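Local coordinates for calcium uptake protein 2, mitochondrial (Homo sapiens, PDB 6LB7) that binds calcium through an EF-hand and probably regulates the uptake of calcium into mitochondria, at residues I82-T85 with E86-F89; R119-F122 with K123-K126; T156-Q159 with M160-G164. All coordinates share one frame; numbering follows the deposited sequence.

The three contacts are turns of three neighbouring helices, 84-94, 118-129 and 157-163, whose segments meet pairwise, with contact centres 11 to 13 Å apart. Contacts 1 and 3 are helix starts joined by a polar link: E86 OE2, from one cap, lies 2.5 Å from T156 OG1, the cap of the other, probably as a hydrogen bond. Contact 2 packs on both, T85 CG2 lying 3.5 Å from L124 CB and F121 CB 3.5 Å from F163 CZ. It alone touches the calcium ion, through E120. The side chains of F163 and F89 stay about 9 Å and 14 Å from the metal, so contacts 1 and 3 belong to the helical packing behind the site.

Contact 1 (I82-T85 with E86-F89); sequences ISYT and EYLF
A capping box formed by S83 and E86 opens helix 84-94, each residue accepting the other's backbone N-H in its side chain. E86 N donates to S83 OG over 3.2 Å, and S83 N returns a nearly straight bond (170°) to E86 OE1 at 3.1 Å, meeting that oxygen from above the carboxylate plane. The serine hydroxyl can lie over the first turn because chi1 (71°) sets OG between the backbone N and the carbonyl carbon. E86 is buried, and its other oxygen, OE2, is hydrogen-bonded to T156 at the start of helix 157-163, so both ends of the carboxylate are occupied. Its negative charge beside a helix N-terminus is likely to be favourable. I82 adds an apolar touch just ahead of the cap, its CG2 lying 3.8 Å from E86 CB.

Regular helical bonding follows, with Y87 N reaching S83 O at 2.8 Å, and L88 N and F89 N bonding to Y84 O and T85 O. On the side of the helix facing the N-terminal segment, K11 makes a cation-pi contact with the Y84 ring and F14 meets it edge-to-face. Within the turn, the Y84 and Y87 side chains cross at a slant, their CD1 atoms 4.0 Å apart. L88 approaches from one face of the Y84 ring in a CH-pi contact, its CG 4.2 Å from the ring centroid and its CD1 3.8 Å from Y84 CZ.

Contact 2 (R119-F122 with K123-K126); sequences REFF and KLQK. With CA (calcium ion), chain F.
E120 faces two ways: its backbone O takes a bond from K123 N, 3.2 Å away in the next turn, while its carboxylate grips the calcium ion. OE1 and OE2 of E120 both lie 2.4 Å from the metal, a bidentate hold, and a water adds a further ligand. D109, D111, N113 and M115 complete the shell, giving seven ligand atoms in all. With CG anti to the carbonyl carbon (chi1 -68°) and the chain extended beyond it, the glutamate reaches straight off the helix to the ion, and E117 N donates to OE1, fixing the turn of the carboxylate.

Behind this first shell the helix bends. L124 N bonds to F121 O at 3.1 Å and, like the K123 donor, it reaches three residues back in place of four and comes from above the carbonyl plane. Water fills in at the bend. One molecule donates to E120 O and accepts from K123 NZ, each at 2.7 Å; another donates to F121 O and accepts a weak bond from Q125 N. From K126 N to F122 O, in the carbonyl plane, the normal pattern resumes.

Further out, Q125 CB lies over one face of the F122 ring, 4.1 Å above its plane. On the buried side, F121 CE1 touches L124 CD1 at 3.9 Å, and these two side chains pack on helix 84-94. A glutamate clasping calcium with both oxygens as the exiting helix begins is the hallmark of the EF-hand.

Contact 3 (T156-Q159 with M160-G164); sequences TTLQ and MRFFG
Along the short helix 157-163 and its cap, Q159, L158 and M160 are the most buried by their neighbours a turn away, meeting F163, F162 and T156 respectively. Q159 serves the cap: its N and its NE2 both donate to T156 OG1, each at 3.3 Å, the hydroxyl lying close to the plane of the amide. The same NE2 also bonds to I154 O, with E86 as the third partner of the threonine hydroxyl, so a buried polar cluster is largely satisfied. Farther along, Q159 O accepts from F163 N at 2.8 Å.

The L158 and F162 side chains run alongside each other off the same flank of the helix, L158 CB 4.1 Å from F162 CE2. CG of F162 stands anti to its carbonyl carbon (chi1 -66°), which brings the ring back beside the preceding turn, its CG 3.3 Å from L158 O. Replacing F162 with an alanine would probably leave L158 without this flank and F179 without its edge-to-face ring partner, opening a gap in the core.

M160 N bonds to T156 O at 2.9 Å, and M160 CG lies 3.1 Å from the same oxygen before the chain bends away. M160 O accepts from G164 N at 3.0 Å, where positive phi (69°) takes the chain out of the helix. The short helix packs against several neighbours: L158 on E86 and L90 of helix 84-94, T157 on helix 72-76, and Q159 and F163 on K118 of helix 118-129, while F163 pairs through its backbone with R169, just ahead of strand 171-172.

Contact 1 (I82-T85 with E86-F89)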
loop_
_atom_site.group_PDB
_atom_site.type_symbol
_atom_site.label_atom_id
_atom_site.label_comp_id
_atom_site.label_asym_id
_atom_site.label_seq_id
_atom_site.Cartn_x
_atom_site.Cartn_y
_atom_site.Cartn_z
ATOM N N ILE B 82 -27.686 10.284 8.351
ATOM C CA ILE B 82 -26.453 9.565 8.065
ATOM C C ILE B 82 -26.017 8.880 9.350
ATOM O O ILE B 82 -25.840 9.542 10.382
ATOM C CB ILE B 82 -25.343 10.497 7.550
ATOM C CG1 ILE B 82 -25.760 11.207 6.254
ATOM C CG2 ILE B 82 -24.036 9.719 7.381
ATOM C CD1 ILE B 82 -24.775 12.320 5.818
ATOM N N SER B 83 -25.859 7.562 9.297
ATOM C CA SER B 83 -25.512 6.797 10.488
ATOM C C SER B 83 -24.006 6.829 10.707
ATOM O O SER B 83 -23.236 7.229 9.828
ATOM C CB SER B 83 -25.978 5.348 10.350
ATOM O OG SER B 83 -25.174 4.678 9.388
ATOM N N TYR B 84 -23.587 6.369 11.893
ATOM C CA TYR B 84 -22.159 6.308 12.216
ATOM C C TYR B 84 -21.399 5.452 11.206
ATOM O O TYR B 84 -20.311 5.823 10.748
ATOM C CB TYR B 84 -21.956 5.764 13.637
ATOM C CG TYR B 84 -20.501 5.639 14.003
ATOM C CD1 TYR B 84 -19.683 6.759 14.013
ATOM C CD2 TYR B 84 -19.932 4.409 14.316
ATOM C CE1 TYR B 84 -18.346 6.676 14.333
ATOM C CE2 TYR B 84 -18.576 4.315 14.643
ATOM C CZ TYR B 84 -17.794 5.460 14.650
ATOM O OH TYR B 84 -16.447 5.421 14.962
ATOM N N THR B 85 -21.959 4.291 10.864
ATOM C CA THR B 85 -21.392 3.417 9.837
ATOM C C THR B 85 -21.179 4.168 8.528
ATOM O O THR B 85 -20.108 4.098 7.905
ATOM C CB THR B 85 -22.339 2.231 9.604
ATOM O OG1 THR B 85 -22.383 1.402 10.779
ATOM C CG2 THR B 85 -21.901 1.410 8.407
ATOM N N GLU B 86 -22.203 4.896 8.099
ATOM C CA GLU B 86 -22.132 5.598 6.825
ATOM C C GLU B 86 -21.149 6.769 6.885
ATOM O O GLU B 86 -20.436 7.033 5.911
ATOM C CB GLU B 86 -23.539 6.051 6.444
ATOM C CG GLU B 86 -24.485 4.864 6.284
ATOM C CD GLU B 86 -25.924 5.289 6.048
ATOM O OE1 GLU B 86 -26.287 6.418 6.453
ATOM O OE2 GLU B 86 -26.693 4.487 5.466
ATOM N N TYR B 87 -21.079 7.452 8.027
ATOM C CA TYR B 87 -20.078 8.502 8.244
ATOM C C TYR B 87 -18.654 7.971 8.040
ATOM O O TYR B 87 -17.856 8.565 7.307
ATOM C CB TYR B 87 -20.287 9.091 9.655
ATOM C CG TYR B 87 -19.141 9.885 10.248
ATOM C CD1 TYR B 87 -18.349 9.348 11.261
ATOM C CD2 TYR B 87 -18.860 11.185 9.813
ATOM C CE1 TYR B 87 -17.294 10.092 11.821
ATOM C CE2 TYR B 87 -17.801 11.924 10.354
ATOM C CZ TYR B 87 -17.031 11.374 11.353
ATOM O OH TYR B 87 -16.004 12.104 11.898
ATOM N N LEU B 88 -18.328 6.823 8.642
ATOM C CA LEU B 88 -16.996 6.244 8.450
ATOM C C LEU B 88 -16.754 5.854 6.995
ATOM O O LEU B 88 -15.648 6.028 6.473
ATOM C CB LEU B 88 -16.812 5.022 9.349
ATOM C CG LEU B 88 -16.873 5.200 10.869
ATOM C CD1 LEU B 88 -16.472 3.877 11.517
ATOM C CD2 LEU B 88 -15.957 6.352 11.311
ATOM N N PHE B 89 -17.773 5.312 6.330
ATOM C CA PHE B 89 -17.628 4.950 4.925
ATOM C C PHE B 89 -17.325 6.170 4.060
ATOM O O PHE B 89 -16.415 6.143 3.219
ATOM C CB PHE B 89 -18.893 4.243 4.440
ATOM C CG PHE B 89 -18.868 3.932 2.981
ATOM C CD1 PHE B 89 -19.680 4.622 2.101
ATOM C CD2 PHE B 89 -17.991 2.979 2.486
ATOM C CE1 PHE B 89 -19.636 4.337 0.748
ATOM C CE2 PHE B 89 -17.938 2.703 1.144
ATOM C CZ PHE B 89 -18.762 3.381 0.277
#

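Contact 2 (R119-F122 with K123-K126)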
loop_
_atom_site.group_PDB
_atom_site.type_symbol
_atom_site.label_atom_id
_atom_site.label_comp_id
_atom_site.label_asym_id
_atom_site.label_seq_id
_atom_site.Cartn_x
_atom_site.Cartn_y
_atom_site.Cartn_z
ATOM N N ARG B 119 -28.370 -5.514 0.946
ATOM C CA ARG B 119 -27.864 -6.539 1.860
ATOM C C ARG B 119 -26.344 -6.522 1.930
ATOM O O ARG B 119 -25.759 -6.754 2.996
ATOM C CB ARG B 119 -28.356 -7.921 1.414
ATOM C CG ARG B 119 -27.444 -9.077 1.816
ATOM C CD ARG B 119 -27.881 -10.421 1.187
ATOM N NE ARG B 119 -28.002 -10.331 -0.266
ATOM C CZ ARG B 119 -29.151 -10.155 -0.909
ATOM N NH1 ARG B 119 -30.281 -10.054 -0.230
ATOM N NH2 ARG B 119 -29.174 -10.072 -2.231
ATOM N N GLU B 120 -25.684 -6.249 0.805
ATOM C CA GLU B 120 -24.230 -6.154 0.805
ATOM C C GLU B 120 -23.749 -4.874 1.488
ATOM O O GLU B 120 -22.724 -4.880 2.175
ATOM C CB GLU B 120 -23.715 -6.214 -0.627
ATOM C CG GLU B 120 -23.930 -7.597 -1.261
ATOM C CD GLU B 120 -23.590 -7.598 -2.732
ATOM O OE1 GLU B 120 -23.972 -6.629 -3.426
ATOM O OE2 GLU B 120 -22.951 -8.567 -3.189
ATOM N N PHE B 121 -24.460 -3.764 1.293
ATOM C CA PHE B 121 -24.083 -2.526 1.972
ATOM C C PHE B 121 -24.247 -2.674 3.472
ATOM O O PHE B 121 -23.491 -2.081 4.247
ATOM C CB PHE B 121 -24.933 -1.373 1.444
ATOM C CG PHE B 121 -24.413 -0.009 1.789
ATOM C CD1 PHE B 121 -23.234 0.461 1.227
ATOM C CD2 PHE B 121 -25.122 0.819 2.656
ATOM C CE1 PHE B 121 -22.761 1.736 1.525
ATOM C CE2 PHE B 121 -24.654 2.097 2.965
ATOM C CZ PHE B 121 -23.477 2.555 2.394
ATOM N N PHE B 122 -25.212 -3.492 3.897
ATOM C CA PHE B 122 -25.482 -3.702 5.308
ATOM C C PHE B 122 -24.329 -4.395 6.019
ATOM O O PHE B 122 -24.259 -4.362 7.249
ATOM C CB PHE B 122 -26.780 -4.514 5.464
ATOM C CG PHE B 122 -27.265 -4.599 6.877
ATOM C CD1 PHE B 122 -27.882 -3.510 7.474
ATOM C CD2 PHE B 122 -27.095 -5.756 7.615
ATOM C CE1 PHE B 122 -28.331 -3.569 8.783
ATOM C CE2 PHE B 122 -27.540 -5.830 8.929
ATOM C CZ PHE B 122 -28.160 -4.733 9.515
ATOM N N LYS B 123 -23.419 -5.016 5.277
ATOM C CA LYS B 123 -22.246 -5.610 5.899
ATOM C C LYS B 123 -21.434 -4.581 6.683
ATOM O O LYS B 123 -20.837 -4.922 7.713
ATOM C CB LYS B 123 -21.374 -6.266 4.828
ATOM C CG LYS B 123 -20.141 -6.986 5.376
ATOM C CD LYS B 123 -19.250 -7.501 4.246
ATOM C CE LYS B 123 -18.583 -6.348 3.490
ATOM N NZ LYS B 123 -18.097 -6.735 2.121
ATOM N N LEU B 124 -21.385 -3.328 6.216
ATOM C CA LEU B 124 -20.632 -2.311 6.955
ATOM C C LEU B 124 -21.219 -2.110 8.351
ATOM O O LEU B 124 -20.480 -2.033 9.342
ATOM C CB LEU B 124 -20.613 -0.990 6.175
ATOM C CG LEU B 124 -20.046 -1.060 4.743
ATOM C CD1 LEU B 124 -20.120 0.284 4.029
ATOM C CD2 LEU B 124 -18.615 -1.599 4.721
ATOM N N GLN B 125 -22.550 -2.051 8.447
ATOM C CA GLN B 125 -23.207 -1.913 9.747
ATOM C C GLN B 125 -22.930 -3.120 10.632
ATOM O O GLN B 125 -22.660 -2.973 11.833
ATOM C CB GLN B 125 -24.714 -1.717 9.542
ATOM C CG GLN B 125 -25.532 -1.659 10.833
ATOM C CD GLN B 125 -25.226 -0.436 11.687
ATOM O OE1 GLN B 125 -25.670 0.674 11.381
ATOM N NE2 GLN B 125 -24.474 -0.635 12.774
ATOM N N LYS B 126 -22.963 -4.321 10.046
ATOM C CA LYS B 126 -22.661 -5.511 10.835
ATOM C C LYS B 126 -21.222 -5.501 11.336
ATOM O O LYS B 126 -20.956 -5.904 12.473
ATOM C CB LYS B 126 -22.944 -6.772 10.012
ATOM C CG LYS B 126 -24.407 -6.996 9.751
ATOM C CD LYS B 126 -24.682 -8.110 8.744
ATOM C CE LYS B 126 -26.105 -8.337 8.524
ATOM N NZ LYS B 126 -26.451 -9.753 8.375
HETATM CA CA CA F . -23.636 -7.888 -5.394
HETATM O O HOH W 1 -20.685 -6.385 1.293
HETATM O O HOH W 2 -24.515 -0.565 6.196
HETATM O O HOH W 3 -26.068 -8.762 -4.993
#

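Contact 3 (T156-Q159 with M160-G164)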
loop_
_atom_site.group_PDB
_atom_site.type_symbol
_atom_site.label_atom_id
_atom_site.label_comp_id
_atom_site.label_asym_id
_atom_site.label_seq_id
_atom_site.Cartn_x
_atom_site.Cartn_y
_atom_site.Cartn_z
ATOM N N THR B 156 -31.902 5.369 5.857
ATOM C CA THR B 156 -31.010 6.529 5.811
ATOM C C THR B 156 -30.966 7.126 4.408
ATOM O O THR B 156 -31.369 6.499 3.432
ATOM C CB THR B 156 -29.566 6.180 6.215
ATOM O OG1 THR B 156 -29.005 5.303 5.225
ATOM C CG2 THR B 156 -29.518 5.525 7.596
ATOM N N THR B 157 -30.429 8.348 4.326
ATOM C CA THR B 157 -30.268 9.040 3.046
ATOM C C THR B 157 -29.506 8.196 2.028
ATOM O O THR B 157 -29.949 8.046 0.884
ATOM C CB THR B 157 -29.552 10.374 3.255
ATOM O OG1 THR B 157 -30.293 11.178 4.177
ATOM C CG2 THR B 157 -29.410 11.122 1.934
ATOM N N LEU B 158 -28.345 7.645 2.417
ATOM C CA LEU B 158 -27.570 6.842 1.464
ATOM C C LEU B 158 -28.325 5.579 1.046
ATOM O O LEU B 158 -28.317 5.195 -0.130
ATOM C CB LEU B 158 -26.205 6.472 2.053
ATOM C CG LEU B 158 -25.130 7.557 2.163
ATOM C CD1 LEU B 158 -23.780 6.931 2.450
ATOM C CD2 LEU B 158 -25.066 8.443 0.890
ATOM N N GLN B 159 -28.966 4.900 1.987
ATOM C CA GLN B 159 -29.688 3.690 1.601
ATOM C C GLN B 159 -30.836 4.021 0.647
ATOM O O GLN B 159 -31.104 3.269 -0.294
ATOM C CB GLN B 159 -30.185 2.956 2.843
ATOM C CG GLN B 159 -29.068 2.415 3.700
ATOM C CD GLN B 159 -29.582 1.591 4.844
ATOM O OE1 GLN B 159 -29.596 0.365 4.776
ATOM N NE2 GLN B 159 -30.022 2.255 5.908
ATOM N N MET B 160 -31.497 5.165 0.853
ATOM C CA MET B 160 -32.506 5.643 -0.094
ATOM C C MET B 160 -31.906 5.912 -1.467
ATOM O O MET B 160 -32.427 5.449 -2.489
ATOM C CB MET B 160 -33.148 6.928 0.422
ATOM C CG MET B 160 -33.899 6.788 1.711
ATOM S SD MET B 160 -35.494 6.048 1.370
ATOM C CE MET B 160 -35.853 6.763 -0.233
ATOM N N ARG B 161 -30.841 6.716 -1.503
ATOM C CA ARG B 161 -30.219 7.090 -2.767
ATOM C C ARG B 161 -29.735 5.864 -3.533
ATOM O O ARG B 161 -29.886 5.783 -4.757
ATOM C CB ARG B 161 -29.068 8.053 -2.481
ATOM C CG ARG B 161 -28.062 8.244 -3.553
ATOM C CD ARG B 161 -28.572 8.963 -4.731
ATOM N NE ARG B 161 -27.753 9.914 -5.133
ATOM C CZ ARG B 161 -27.203 9.910 -6.194
ATOM N NH1 ARG B 161 -27.372 8.996 -6.967
ATOM N NH2 ARG B 161 -26.469 10.815 -6.480
ATOM N N PHE B 162 -29.189 4.876 -2.826
ATOM C CA PHE B 162 -28.579 3.723 -3.478
ATOM C C PHE B 162 -29.591 2.622 -3.772
ATOM O O PHE B 162 -29.518 1.986 -4.829
ATOM C CB PHE B 162 -27.437 3.158 -2.614
ATOM C CG PHE B 162 -26.243 4.094 -2.473
ATOM C CD1 PHE B 162 -25.986 5.069 -3.434
ATOM C CD2 PHE B 162 -25.383 3.993 -1.382
ATOM C CE1 PHE B 162 -24.899 5.937 -3.306
ATOM C CE2 PHE B 162 -24.284 4.857 -1.248
ATOM C CZ PHE B 162 -24.044 5.832 -2.213
ATOM N N PHE B 163 -30.543 2.380 -2.866
ATOM C CA PHE B 163 -31.369 1.183 -2.953
ATOM C C PHE B 163 -32.884 1.400 -2.906
ATOM O O PHE B 163 -33.622 0.414 -2.963
ATOM C CB PHE B 163 -30.976 0.204 -1.835
ATOM C CG PHE B 163 -29.485 0.081 -1.637
ATOM C CD1 PHE B 163 -28.897 0.437 -0.435
ATOM C CD2 PHE B 163 -28.670 -0.360 -2.668
ATOM C CE1 PHE B 163 -27.514 0.326 -0.258
ATOM C CE2 PHE B 163 -27.284 -0.457 -2.501
ATOM C CZ PHE B 163 -26.711 -0.112 -1.294
ATOM N N GLY B 164 -33.378 2.633 -2.819
ATOM C CA GLY B 164 -34.804 2.848 -2.621
ATOM C C GLY B 164 -35.244 2.412 -1.230
ATOM O O GLY B 164 -34.464 1.904 -0.427
#